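Local coordinates for protein endoglucanase (PDB 6WQV) that hydrolyses cellulose as a broad-specificity endoglucanase of glycoside hydrolase family 5, probably acting on xylan as well, at residues Phe71-Val76 with Asp111-Leu116; Val78-His83 with Ala95-Val100; His156-Gly161 with Cys207-Thr212. One frame throughout, in Å; residues are numbered along the deposited sequence.

Interaction 1 (Phe71-Val76 with Asp111-Leu116)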
# COMPACT_ATOMS: atom_id res chain seq x y z
N PHE A 71 -3.70 8.65 13.49
CA PHE A 71 -3.55 7.41 12.73
C PHE A 71 -3.10 6.30 13.66
O PHE A 71 -2.30 6.52 14.57
CB PHE A 71 -2.50 7.61 11.63
CG PHE A 71 -2.85 8.68 10.62
CD1 PHE A 71 -3.67 8.40 9.54
CD2 PHE A 71 -2.35 9.97 10.74
CE1 PHE A 71 -4.00 9.37 8.62
CE2 PHE A 71 -2.66 10.94 9.80
CZ PHE A 71 -3.50 10.65 8.75
N ASN A 72 -3.61 5.08 13.47
CA ASN A 72 -3.12 3.93 14.23
C ASN A 72 -2.46 2.86 13.36
O ASN A 72 -2.11 1.79 13.88
CB ASN A 72 -4.20 3.35 15.14
CG ASN A 72 -5.11 2.36 14.46
OD1 ASN A 72 -5.17 2.28 13.23
ND2 ASN A 72 -5.84 1.60 15.26
N THR A 73 -2.23 3.14 12.08
CA THR A 73 -1.70 2.19 11.11
C THR A 73 -0.77 2.94 10.17
O THR A 73 -1.09 4.05 9.74
CB THR A 73 -2.87 1.58 10.31
OG1 THR A 73 -3.71 0.83 11.18
CG2 THR A 73 -2.38 0.67 9.20
N VAL A 74 0.38 2.34 9.88
CA VAL A 74 1.32 2.89 8.92
C VAL A 74 1.62 1.83 7.87
O VAL A 74 2.01 0.70 8.20
CB VAL A 74 2.63 3.38 9.57
CG1 VAL A 74 3.64 3.80 8.51
CG2 VAL A 74 2.33 4.52 10.52
N ARG A 75 1.39 2.17 6.61
CA ARG A 75 1.84 1.35 5.49
C ARG A 75 3.24 1.81 5.11
O ARG A 75 3.48 3.01 4.92
CB ARG A 75 0.88 1.48 4.31
CG ARG A 75 1.30 0.66 3.07
CD ARG A 75 0.09 0.47 2.21
NE ARG A 75 0.20 -0.24 0.94
CZ ARG A 75 0.47 0.33 -0.23
NH1 ARG A 75 0.74 1.62 -0.31
NH2 ARG A 75 0.46 -0.42 -1.33
N VAL A 76 4.16 0.86 5.07
CA VAL A 76 5.57 1.10 4.75
C VAL A 76 5.84 0.52 3.37
O VAL A 76 6.22 -0.66 3.25
CB VAL A 76 6.50 0.50 5.82
CG1 VAL A 76 7.96 0.75 5.47
CG2 VAL A 76 6.18 1.08 7.19
N ASP A 111 2.86 0.51 19.05
CA ASP A 111 1.59 -0.18 19.26
C ASP A 111 0.63 0.14 18.13
O ASP A 111 -0.58 0.29 18.33
CB ASP A 111 1.01 0.21 20.62
CG ASP A 111 -0.02 -0.76 21.15
OD1 ASP A 111 -0.14 -1.91 20.65
OD2 ASP A 111 -0.72 -0.34 22.09
N MET A 112 1.17 0.26 16.92
CA MET A 112 0.41 0.53 15.72
C MET A 112 0.40 -0.70 14.82
O MET A 112 1.24 -1.60 14.94
CB MET A 112 1.03 1.69 14.93
CG MET A 112 1.01 3.00 15.68
SD MET A 112 1.96 4.34 14.94
CE MET A 112 0.75 5.14 13.90
N TYR A 113 -0.57 -0.73 13.91
CA TYR A 113 -0.56 -1.70 12.82
C TYR A 113 0.39 -1.23 11.73
O TYR A 113 0.56 -0.03 11.49
CB TYR A 113 -1.98 -1.89 12.26
CG TYR A 113 -2.82 -2.65 13.26
CD1 TYR A 113 -3.51 -1.98 14.25
CD2 TYR A 113 -2.87 -4.03 13.23
CE1 TYR A 113 -4.26 -2.67 15.18
CE2 TYR A 113 -3.61 -4.73 14.16
CZ TYR A 113 -4.30 -4.05 15.13
OH TYR A 113 -5.04 -4.76 16.05
N CYS A 114 1.03 -2.20 11.07
CA CYS A 114 2.02 -1.91 10.05
C CYS A 114 1.79 -2.85 8.87
O CYS A 114 1.61 -4.05 9.06
CB CYS A 114 3.42 -2.11 10.61
SG CYS A 114 4.74 -1.69 9.47
N ILE A 115 1.81 -2.28 7.67
CA ILE A 115 1.70 -3.03 6.42
C ILE A 115 3.03 -2.88 5.70
O ILE A 115 3.46 -1.75 5.43
CB ILE A 115 0.55 -2.51 5.55
CG1 ILE A 115 -0.79 -2.73 6.26
CG2 ILE A 115 0.55 -3.19 4.18
CD1 ILE A 115 -1.86 -1.80 5.76
N LEU A 116 3.67 -4.00 5.40
CA LEU A 116 4.95 -4.05 4.69
C LEU A 116 4.73 -4.74 3.36
O LEU A 116 4.16 -5.84 3.32
CB LEU A 116 5.95 -4.84 5.53
CG LEU A 116 7.32 -5.10 4.90
CD1 LEU A 116 8.02 -3.77 4.71
CD2 LEU A 116 8.15 -6.03 5.76
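Ile115 packs its CG2 branch against the aliphatic run of Arg75, with CG2 4.1 Å from Arg75 CG, and lies at the edge of the guanidinium near its plane. Arg75 CG stands anti to the backbone N (chi1 179°) and the chain runs on extended to NE, carrying its methylenes past Ile115 before the guanidinium. Met112 works at the other end of the contact, where a bend at chi3 (91°) brings its CE to 3.4 Å from Phe71 O. The same Met112 methyl lies 3.8 Å from Val74 CG2. Nearer the backbone, Met112 CB rests 3.3 Å from Asn72 O. Tyr113 continues the row on the face of Thr73 and Arg75, its CB 3.4 Å from Thr73 OG1 and its ring edge turned to Asn72 O. The Thr73 hydroxyl is spent within its own segment, donating to Asn72 OD1 from above that carbonyl plane. Backbone bonds lace the two parallel strands: Tyr113 N donates to Asn72 O, Val74 N to Tyr113 O and Ile115 N to Val74 O. The shortest, Val76 N to Ile115 O at 2.7 Å, is nearly straight at 173°. On the face of Val74 and Cys114, Val76 CG2 meets Cys114 SG at 3.9 Å. The pair closes a beta-alpha-beta unit of the barrel: helix 94-108 covers Val74, Met112 and Cys114 through Val107. Strand 157-160 flanks Ile115 through Ile158, and Arg75 reaches inward to a salt bridge from NE to Glu160 OE1 and to Asn28, Asn163 and Gln288 beside the bound sugar.

Interaction 2 (Val78-His83 with Ala95-Val100)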
# COMPACT_ATOMS: atom_id res chain seq x y z
N VAL A 78 7.92 -0.48 0.30
CA VAL A 78 9.34 -0.75 0.14
C VAL A 78 9.60 -1.24 -1.27
O VAL A 78 9.01 -2.24 -1.70
CB VAL A 78 9.86 -1.77 1.15
CG1 VAL A 78 11.35 -2.03 0.92
CG2 VAL A 78 9.59 -1.33 2.58
N SER A 79 10.51 -0.58 -1.97
CA SER A 79 11.01 -1.07 -3.25
C SER A 79 12.30 -1.81 -2.99
O SER A 79 13.25 -1.25 -2.43
CB SER A 79 11.19 0.06 -4.24
OG SER A 79 9.93 0.62 -4.57
N TRP A 80 12.33 -3.09 -3.35
CA TRP A 80 13.47 -3.96 -3.09
C TRP A 80 14.39 -4.11 -4.29
O TRP A 80 15.53 -4.56 -4.12
CB TRP A 80 12.95 -5.34 -2.66
CG TRP A 80 12.03 -5.29 -1.46
CD1 TRP A 80 10.69 -5.03 -1.46
CD2 TRP A 80 12.39 -5.48 -0.08
NE1 TRP A 80 10.19 -5.07 -0.18
CE2 TRP A 80 11.22 -5.34 0.69
CE3 TRP A 80 13.60 -5.77 0.58
CZ2 TRP A 80 11.21 -5.46 2.08
CZ3 TRP A 80 13.58 -5.90 1.96
CH2 TRP A 80 12.40 -5.75 2.69
N ILE A 81 13.94 -3.70 -5.47
CA ILE A 81 14.66 -3.99 -6.71
C ILE A 81 16.12 -3.52 -6.66
O ILE A 81 17.03 -4.25 -7.07
CB ILE A 81 13.90 -3.42 -7.92
CG1 ILE A 81 14.61 -3.78 -9.23
CG2 ILE A 81 13.74 -1.91 -7.81
CD1 ILE A 81 13.86 -3.33 -10.47
N ASP A 82 16.36 -2.30 -6.19
CA ASP A 82 17.73 -1.79 -6.21
C ASP A 82 18.59 -2.36 -5.09
O ASP A 82 19.76 -1.98 -4.97
CB ASP A 82 17.75 -0.26 -6.13
CG ASP A 82 16.97 0.39 -7.24
OD1 ASP A 82 17.07 -0.05 -8.40
OD2 ASP A 82 16.24 1.36 -6.94
N HIS A 83 18.03 -3.27 -4.28
CA HIS A 83 18.71 -3.91 -3.16
C HIS A 83 18.67 -5.43 -3.27
O HIS A 83 18.87 -6.12 -2.27
CB HIS A 83 18.06 -3.47 -1.85
CG HIS A 83 17.74 -2.01 -1.82
ND1 HIS A 83 18.68 -1.06 -1.50
CD2 HIS A 83 16.61 -1.34 -2.14
CE1 HIS A 83 18.14 0.14 -1.59
NE2 HIS A 83 16.88 -0.00 -1.97
N ALA A 95 22.19 -4.67 4.65
CA ALA A 95 22.04 -3.32 5.20
C ALA A 95 20.65 -2.76 4.91
O ALA A 95 20.08 -2.04 5.73
CB ALA A 95 23.11 -2.39 4.64
N TRP A 96 20.10 -3.09 3.75
CA TRP A 96 18.75 -2.63 3.42
C TRP A 96 17.72 -3.32 4.29
O TRP A 96 16.82 -2.68 4.83
CB TRP A 96 18.46 -2.92 1.96
CG TRP A 96 17.12 -2.46 1.50
CD1 TRP A 96 16.07 -3.23 1.08
CD2 TRP A 96 16.68 -1.10 1.39
NE1 TRP A 96 15.01 -2.44 0.72
CE2 TRP A 96 15.36 -1.13 0.90
CE3 TRP A 96 17.27 0.13 1.65
CZ2 TRP A 96 14.63 0.03 0.67
CZ3 TRP A 96 16.55 1.28 1.43
CH2 TRP A 96 15.24 1.22 0.94
N MET A 97 17.82 -4.65 4.41
CA MET A 97 16.88 -5.37 5.25
C MET A 97 16.90 -4.82 6.68
O MET A 97 15.85 -4.68 7.31
CB MET A 97 17.17 -6.87 5.22
CG MET A 97 16.13 -7.71 5.94
SD MET A 97 14.53 -7.78 5.10
CE MET A 97 14.76 -9.09 3.91
N ASN A 98 18.10 -4.49 7.18
CA ASN A 98 18.22 -3.94 8.53
C ASN A 98 17.50 -2.60 8.65
O ASN A 98 16.82 -2.34 9.65
CB ASN A 98 19.69 -3.77 8.92
CG ASN A 98 20.41 -5.08 9.17
OD1 ASN A 98 19.78 -6.13 9.30
ND2 ASN A 98 21.73 -5.03 9.24
N ARG A 99 17.66 -1.74 7.65
CA ARG A 99 16.98 -0.45 7.70
C ARG A 99 15.47 -0.61 7.62
O ARG A 99 14.72 0.06 8.35
CB ARG A 99 17.49 0.47 6.59
CG ARG A 99 16.79 1.82 6.55
CD ARG A 99 16.92 2.58 7.86
NE ARG A 99 16.17 3.83 7.78
CZ ARG A 99 15.80 4.56 8.83
NH1 ARG A 99 16.09 4.18 10.07
NH2 ARG A 99 15.11 5.68 8.64
N VAL A 100 14.98 -1.49 6.74
CA VAL A 100 13.55 -1.74 6.67
C VAL A 100 13.03 -2.17 8.03
O VAL A 100 11.98 -1.69 8.49
CB VAL A 100 13.22 -2.78 5.58
CG1 VAL A 100 11.74 -3.14 5.62
CG2 VAL A 100 13.59 -2.28 4.20
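Trp96 takes His83 on one face and turns an edge to Trp80. The His83 imidazole lies flat over the six-membered ring of the Trp96 indole, centroids 3.5 Å apart and planes only 4° from parallel, while His83 CB extends the cover over the five-membered ring as a CH-pi contact. Against Trp80 the same indole is turned on edge: its five-membered ring points at the face of the Trp80 six-membered ring in an offset edge-to-face pair, with planes at 89°. Trp96 CD1 and NE1 both lie 3.6 Å from Trp80 CE3. Trp96 reaches this place because its CG stands anti to the backbone N (chi1 -178°), which swings the indole off the helix toward the loop. Ser79 O takes part without a hydrogen bond to Trp96, lying 3.6 Å from Trp96 CZ2 and in the plane of the His83 ring at its edge. Val100 CG2 sits over the Trp96 face opposite His83, toward its rim, and Val78 CG1 meets this methyl tip to tip at 4.0 Å. Val78 CG1 also lies over a face of Trp80, near the rim. Met97, bent at chi2 and chi3, brings SD to the edge of Trp80, 3.8 Å from its CZ3, as a Met-aromatic contact. Trp80 NE1 is held by Asn117 O, and Ser79 OG bonds to Asp34 O and to the backbone N of His120, a residue of the glycan pocket. An aromatic cluster of this kind fastens the loop after strand 73-76 to helix 94-108, a beta-alpha junction of the TIM barrel.

Interaction 3 (His156-Gly161 with Cys207-Thr212)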
# COMPACT_ATOMS: atom_id res chain seq x y z
N HIS A 156 -0.00 -7.35 14.56
CA HIS A 156 0.04 -5.97 14.12
C HIS A 156 0.78 -5.81 12.80
O HIS A 156 0.62 -4.78 12.14
CB HIS A 156 0.68 -5.07 15.17
CG HIS A 156 -0.18 -4.85 16.37
ND1 HIS A 156 -0.21 -5.73 17.44
CD2 HIS A 156 -1.06 -3.87 16.67
CE1 HIS A 156 -1.05 -5.28 18.35
NE2 HIS A 156 -1.59 -4.16 17.91
N LEU A 157 1.59 -6.78 12.40
CA LEU A 157 2.31 -6.71 11.13
C LEU A 157 1.57 -7.52 10.07
O LEU A 157 1.31 -8.72 10.25
CB LEU A 157 3.75 -7.20 11.25
CG LEU A 157 4.61 -7.06 9.99
CD1 LEU A 157 4.73 -5.60 9.58
CD2 LEU A 157 5.97 -7.69 10.25
N ILE A 158 1.25 -6.85 8.96
CA ILE A 158 0.57 -7.43 7.80
C ILE A 158 1.54 -7.37 6.64
O ILE A 158 2.23 -6.36 6.43
CB ILE A 158 -0.67 -6.57 7.49
CG1 ILE A 158 -1.66 -6.61 8.66
CG2 ILE A 158 -1.32 -7.01 6.18
CD1 ILE A 158 -2.68 -5.48 8.61
N PHE A 159 1.62 -8.46 5.87
CA PHE A 159 2.39 -8.45 4.63
C PHE A 159 1.45 -8.24 3.44
O PHE A 159 0.39 -8.87 3.36
CB PHE A 159 3.08 -9.79 4.40
CG PHE A 159 4.06 -10.23 5.46
CD1 PHE A 159 4.72 -9.33 6.28
CD2 PHE A 159 4.35 -11.57 5.59
CE1 PHE A 159 5.62 -9.78 7.22
CE2 PHE A 159 5.24 -12.02 6.52
CZ PHE A 159 5.88 -11.14 7.34
N GLU A 160 1.86 -7.36 2.51
CA GLU A 160 1.15 -7.10 1.26
C GLU A 160 2.04 -7.53 0.09
O GLU A 160 3.15 -7.01 -0.08
CB GLU A 160 0.79 -5.61 1.12
CG GLU A 160 0.16 -5.33 -0.23
CD GLU A 160 -0.39 -3.94 -0.36
OE1 GLU A 160 0.31 -2.99 0.04
OE2 GLU A 160 -1.52 -3.81 -0.87
N GLY A 161 1.55 -8.49 -0.72
CA GLY A 161 2.44 -9.22 -1.61
C GLY A 161 2.96 -8.43 -2.80
O GLY A 161 4.06 -8.71 -3.30
N CYS A 207 -2.35 -12.04 8.83
CA CYS A 207 -3.19 -11.52 7.75
C CYS A 207 -2.31 -10.99 6.62
O CYS A 207 -1.26 -10.37 6.85
CB CYS A 207 -4.12 -10.43 8.27
SG CYS A 207 -5.47 -11.07 9.26
N LEU A 208 -2.75 -11.24 5.38
CA LEU A 208 -2.00 -10.86 4.19
C LEU A 208 -2.90 -10.07 3.25
O LEU A 208 -4.11 -10.31 3.18
CB LEU A 208 -1.52 -12.12 3.48
CG LEU A 208 -0.78 -13.17 4.31
CD1 LEU A 208 -0.47 -14.38 3.44
CD2 LEU A 208 0.47 -12.60 4.93
N MET A 209 -2.29 -9.12 2.54
CA MET A 209 -3.00 -8.27 1.60
C MET A 209 -2.53 -8.55 0.18
O MET A 209 -1.34 -8.81 -0.05
CB MET A 209 -2.78 -6.78 1.94
CG MET A 209 -3.59 -6.26 3.13
SD MET A 209 -3.06 -4.63 3.71
CE MET A 209 -3.08 -3.81 2.15
N VAL A 210 -3.47 -8.54 -0.76
CA VAL A 210 -3.17 -8.76 -2.17
C VAL A 210 -3.93 -7.74 -3.02
O VAL A 210 -5.09 -7.43 -2.73
CB VAL A 210 -3.53 -10.18 -2.64
CG1 VAL A 210 -2.57 -11.21 -2.05
CG2 VAL A 210 -4.98 -10.53 -2.28
N PRO A 211 -3.30 -7.23 -4.08
CA PRO A 211 -4.02 -6.30 -4.97
C PRO A 211 -4.68 -6.98 -6.15
O PRO A 211 -4.26 -8.07 -6.55
CB PRO A 211 -2.89 -5.39 -5.48
CG PRO A 211 -1.74 -6.38 -5.62
CD PRO A 211 -1.89 -7.36 -4.46
N THR A 212 -5.70 -6.34 -6.71
CA THR A 212 -6.13 -6.63 -8.06
C THR A 212 -5.12 -6.05 -9.04
O THR A 212 -4.13 -5.41 -8.66
CB THR A 212 -7.47 -5.96 -8.30
OG1 THR A 212 -7.29 -4.57 -8.00
CG2 THR A 212 -8.57 -6.53 -7.40
O HOH W 1 -1.40 -9.73 10.79
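Phe159 O is gripped twice from the facing strand: Met209 N donates to it at 2.8 Å, with an angle of 164°, and Leu208 CA adds a C-H contact at 3.2 Å. Farther along, Met209 O returns the pattern, taking the Gly161 N-H (N at 3.0 Å) and the CA of Glu160. Where the strands begin, a water replaces the direct link, donating to Leu157 O and accepting from Cys207 N; Arg206 also binds Leu157 O. Met209 carries most of the side-chain packing. Its SD lies 3.8 Å from Ile158 CG2, and the turn at chi3 (50°) folds CE back to 3.4 Å from Glu160 OE2. Glu160, extended beyond CG, crosses Met209 at an angle, its CB 3.8 Å from Met209 CB. The methyl thus leans on the carboxylate, whose OE1 forms a salt bridge with Arg75. Asp239 OD2 lies close to OE2, and the nearby arginine probably eases this meeting of like charges. Ile158 CG2 also rests on Cys207 O. On the face of Phe159 and Leu208, Leu208 CD2 touches Phe159 CB at 3.9 Å, and the Phe159 ring leads on toward Trp143 and Phe192 of the surrounding helices. Register-matched parallel strands joined by a helical crossover are what builds a TIM barrel; here the fourth and fifth of eight pair, with Phe159 and Leu208 toward the helices and Glu160 and Met209 toward the interior.

In the fold
All three contacts are buried, but they lie at different distances from the middle of the chain. Interactions 1 and 3 belong to the barrel wall, their centres about 11 and 9 Å from the chain centre, and are held by parallel backbone ladders; interaction 2, centred about 16 Å from it, joins a loop to a helix through stacked rings and apolar packing. Interactions 1 and 3 share the sheet: strand 113-117 bonds strand 157-160 through Cys114, and Arg75 of the first meets Glu160 of the third inside the barrel. Interaction 2 lies within the crossover between the strands of interaction 1, and Leu116 touches its Val78 and Val100. Interactions 2 and 3 do not touch.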